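Local structure of Exo-1,5-alpha-L-arabinofuranobiosidase (Gibberella zeae, 2YDT) at residues T289-C294 with I300-A305. The protein probably hydrolyses alpha-1,5-linked arabinan from its chain end, releasing arabinobiose, and is bound here to an iminosugar inhibitor. Residues are numbered along the deposited sequence; the frame is centred on the assembly and turned at random.
Sequences TIVVSC and IFTNQA
Val292 and Phe301 exchange two backbone hydrogen bonds in the closely packed part of this antiparallel beta hairpin, N of Val292 to O of Phe301 at 2.8 Å and N of Phe301 to O of Val292 at 2.9 Å. The Phe301 ring turns its edge to the same Val292 carbonyl, with CD2 3.7 Å from that oxygen, which lies in the ring plane. A second hydrogen-bonded pair joins Ile290 and Asn303, with N of Ile290 2.9 Å from O of Asn303. Between them, on the other face with Thr302, Val291 brings CG1, anti to its backbone N (chi1 -168°), to 4.0 Å from CD1 of Ile300. The buried pairs give way to a partly exposed end at Gln304, whose extended side chain runs beside Thr289, its CG touching Thr289 CG2 and its OE1 2.9 Å from Thr289 OG1; Tyr283 O is a second acceptor within reach of that proton. At the strand end, Asn303 OD1 accepts from Ala305 N, just beyond it, in an Asx turn; ND2 donates to Asp308 O. The hairpin supplies the two middle strands of a four-stranded propeller blade, flanked by strands 277-281 and 313-315, while Val291 and Ile300 pack on Leu337 of strand 336-341 in the adjoining blade.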
ATOM      1  N   THR A 289       6.988   8.016 -15.943  1.00 12.12           N
ATOM      2  CA  THR A 289       6.986   6.558 -15.907  1.00 11.79           C
ATOM      3  C   THR A 289       6.087   6.093 -14.752  1.00 10.96           C
ATOM      4  O   THR A 289       6.373   6.435 -13.591  1.00 10.64           O
ATOM      5  CB  THR A 289       8.400   5.969 -15.693  1.00 12.74           C
ATOM      6  OG1 THR A 289       9.303   6.499 -16.681  1.00 13.27           O
ATOM      7  CG2 THR A 289       8.399   4.445 -15.852  1.00 11.20           C
ATOM      8  N   ILE A 290       5.042   5.352 -15.098  1.00 10.19           N
ATOM      9  CA  ILE A 290       4.214   4.637 -14.099  1.00 10.40           C
ATOM     10  C   ILE A 290       4.995   3.384 -13.764  1.00 10.99           C
ATOM     11  O   ILE A 290       5.458   2.694 -14.650  1.00 10.71           O
ATOM     12  CB  ILE A 290       2.798   4.241 -14.623  1.00 10.90           C
ATOM     13  CG1 ILE A 290       2.026   5.446 -15.144  1.00  9.67           C
ATOM     14  CG2 ILE A 290       2.012   3.491 -13.519  1.00  9.12           C
ATOM     15  CD1 ILE A 290       0.839   5.146 -16.003  1.00 10.76           C
ATOM     16  N   VAL A 291       5.158   3.082 -12.470  1.00  9.66           N
ATOM     17  CA  VAL A 291       5.858   1.883 -12.009  1.00 10.09           C
ATOM     18  C   VAL A 291       4.940   1.034 -11.116  1.00  9.27           C
ATOM     19  O   VAL A 291       4.375   1.564 -10.137  1.00 10.19           O
ATOM     20  CB  VAL A 291       7.170   2.206 -11.268  1.00  9.86           C
ATOM     21  CG1 VAL A 291       7.977   0.941 -11.085  1.00  9.43           C
ATOM     22  CG2 VAL A 291       8.025   3.216 -12.099  1.00 10.63           C
ATOM     23  N   VAL A 292       4.790  -0.229 -11.463  1.00  8.76           N
ATOM     24  CA  VAL A 292       3.953  -1.146 -10.693  1.00  8.21           C
ATOM     25  C   VAL A 292       4.760  -2.366 -10.226  1.00  9.05           C
ATOM     26  O   VAL A 292       5.524  -2.989 -10.971  1.00  9.29           O
ATOM     27  CB  VAL A 292       2.724  -1.624 -11.503  1.00  8.49           C
ATOM     28  CG1 VAL A 292       1.999  -2.714 -10.774  1.00  7.96           C
ATOM     29  CG2 VAL A 292       1.746  -0.452 -11.753  1.00  8.38           C
ATOM     30  N   SER A 293       4.554  -2.734  -8.981  1.00  8.45           N
ATOM     31  CA  SER A 293       5.023  -4.017  -8.443  1.00  8.01           C
ATOM     32  C   SER A 293       3.818  -4.882  -8.201  1.00  8.30           C
ATOM     33  O   SER A 293       2.718  -4.377  -7.962  1.00  7.35           O
ATOM     34  CB  SER A 293       5.792  -3.825  -7.134  1.00  8.66           C
ATOM     35  OG  SER A 293       6.229  -5.076  -6.575  1.00  8.40           O
ATOM     36  N   CYS A 294       4.031  -6.207  -8.246  1.00  8.40           N
ATOM     37  CA  CYS A 294       3.064  -7.155  -7.722  1.00  9.09           C
ATOM     38  C   CYS A 294       3.724  -8.082  -6.697  1.00  8.72           C
ATOM     39  O   CYS A 294       4.945  -8.083  -6.573  1.00  9.04           O
ATOM     40  CB  CYS A 294       2.407  -7.955  -8.837  1.00 10.04           C
ATOM     41  SG  CYS A 294       3.385  -9.312  -9.505  1.00 10.26           S
ATOM     42  N   ILE A 300       9.712  -5.271 -11.979  1.00 11.78           N
ATOM     43  CA  ILE A 300       8.852  -4.071 -12.003  1.00 11.10           C
ATOM     44  C   ILE A 300       8.235  -3.963 -13.404  1.00 12.13           C
ATOM     45  O   ILE A 300       8.841  -4.423 -14.408  1.00 12.74           O
ATOM     46  CB  ILE A 300       9.562  -2.804 -11.554  1.00 11.93           C
ATOM     47  CG1 ILE A 300      10.723  -2.421 -12.501  1.00 12.13           C
ATOM     48  CG2 ILE A 300       9.971  -2.950 -10.035  1.00 11.02           C
ATOM     49  CD1 ILE A 300      11.230  -1.011 -12.316  1.00 12.53           C
ATOM     50  N   PHE A 301       7.060  -3.355 -13.448  1.00 10.34           N
ATOM     51  CA  PHE A 301       6.270  -3.154 -14.646  1.00 10.73           C
ATOM     52  C   PHE A 301       6.098  -1.658 -14.871  1.00 12.45           C
ATOM     53  O   PHE A 301       5.665  -0.926 -13.977  1.00 12.52           O
ATOM     54  CB  PHE A 301       4.950  -3.882 -14.534  1.00 11.36           C
ATOM     55  CG  PHE A 301       5.105  -5.359 -14.417  1.00 10.21           C
ATOM     56  CD1 PHE A 301       5.064  -6.180 -15.527  1.00 12.88           C
ATOM     57  CD2 PHE A 301       5.393  -5.945 -13.194  1.00 10.49           C
ATOM     58  CE1 PHE A 301       5.265  -7.562 -15.412  1.00 12.21           C
ATOM     59  CE2 PHE A 301       5.582  -7.324 -13.080  1.00 13.07           C
ATOM     60  CZ  PHE A 301       5.527  -8.125 -14.206  1.00 11.59           C
ATOM     61  N   THR A 302       6.440  -1.188 -16.073  1.00 10.96           N
ATOM     62  CA  THR A 302       6.469   0.254 -16.321  1.00 10.94           C
ATOM     63  C   THR A 302       5.577   0.644 -17.493  1.00 11.36           C
ATOM     64  O   THR A 302       5.329  -0.162 -18.372  1.00 11.92           O
ATOM     65  CB  THR A 302       7.909   0.789 -16.609  1.00 11.42           C
ATOM     66  OG1 THR A 302       8.421   0.169 -17.813  1.00 11.55           O
ATOM     67  CG2 THR A 302       8.850   0.516 -15.422  1.00 10.98           C
ATOM     68  N   ASN A 303       5.153   1.910 -17.492  1.00 11.68           N
ATOM     69  CA  ASN A 303       4.291   2.434 -18.565  1.00 11.83           C
ATOM     70  C   ASN A 303       4.575   3.910 -18.719  1.00 12.10           C
ATOM     71  O   ASN A 303       4.333   4.716 -17.839  1.00 12.04           O
ATOM     72  CB  ASN A 303       2.814   2.135 -18.275  1.00 11.00           C
ATOM     73  CG  ASN A 303       1.893   2.429 -19.459  1.00  9.67           C
ATOM     74  OD1 ASN A 303       1.811   3.593 -19.909  1.00 13.88           O
ATOM     75  ND2 ASN A 303       1.168   1.415 -19.917  1.00 11.01           N
ATOM     76  N   GLN A 304       5.118   4.260 -19.905  1.00 13.34           N
ATOM     77  CA  GLN A 304       5.474   5.610 -20.240  1.00 13.81           C
ATOM     78  C   GLN A 304       4.478   6.208 -21.250  1.00 14.81           C
ATOM     79  O   GLN A 304       4.789   7.209 -21.895  1.00 16.03           O
ATOM     80  CB  GLN A 304       6.922   5.663 -20.787  1.00 13.55           C
ATOM     81  CG  GLN A 304       7.958   5.317 -19.707  1.00 14.80           C
ATOM     82  CD  GLN A 304       9.405   5.425 -20.146  1.00 15.91           C
ATOM     83  OE1 GLN A 304      10.303   5.706 -19.318  1.00 18.65           O
ATOM     84  NE2 GLN A 304       9.664   5.177 -21.415  1.00 17.07           N
ATOM     85  N   ALA A 305       3.283   5.627 -21.313  1.00 15.08           N
ATOM     86  CA  ALA A 305       2.216   6.038 -22.240  1.00 15.14           C
ATOM     87  C   ALA A 305       0.897   6.316 -21.501  1.00 14.36           C
ATOM     88  O   ALA A 305      -0.199   6.078 -22.027  1.00 14.93           O
ATOM     89  CB  ALA A 305       2.073   5.006 -23.308  1.00 16.05           C
TER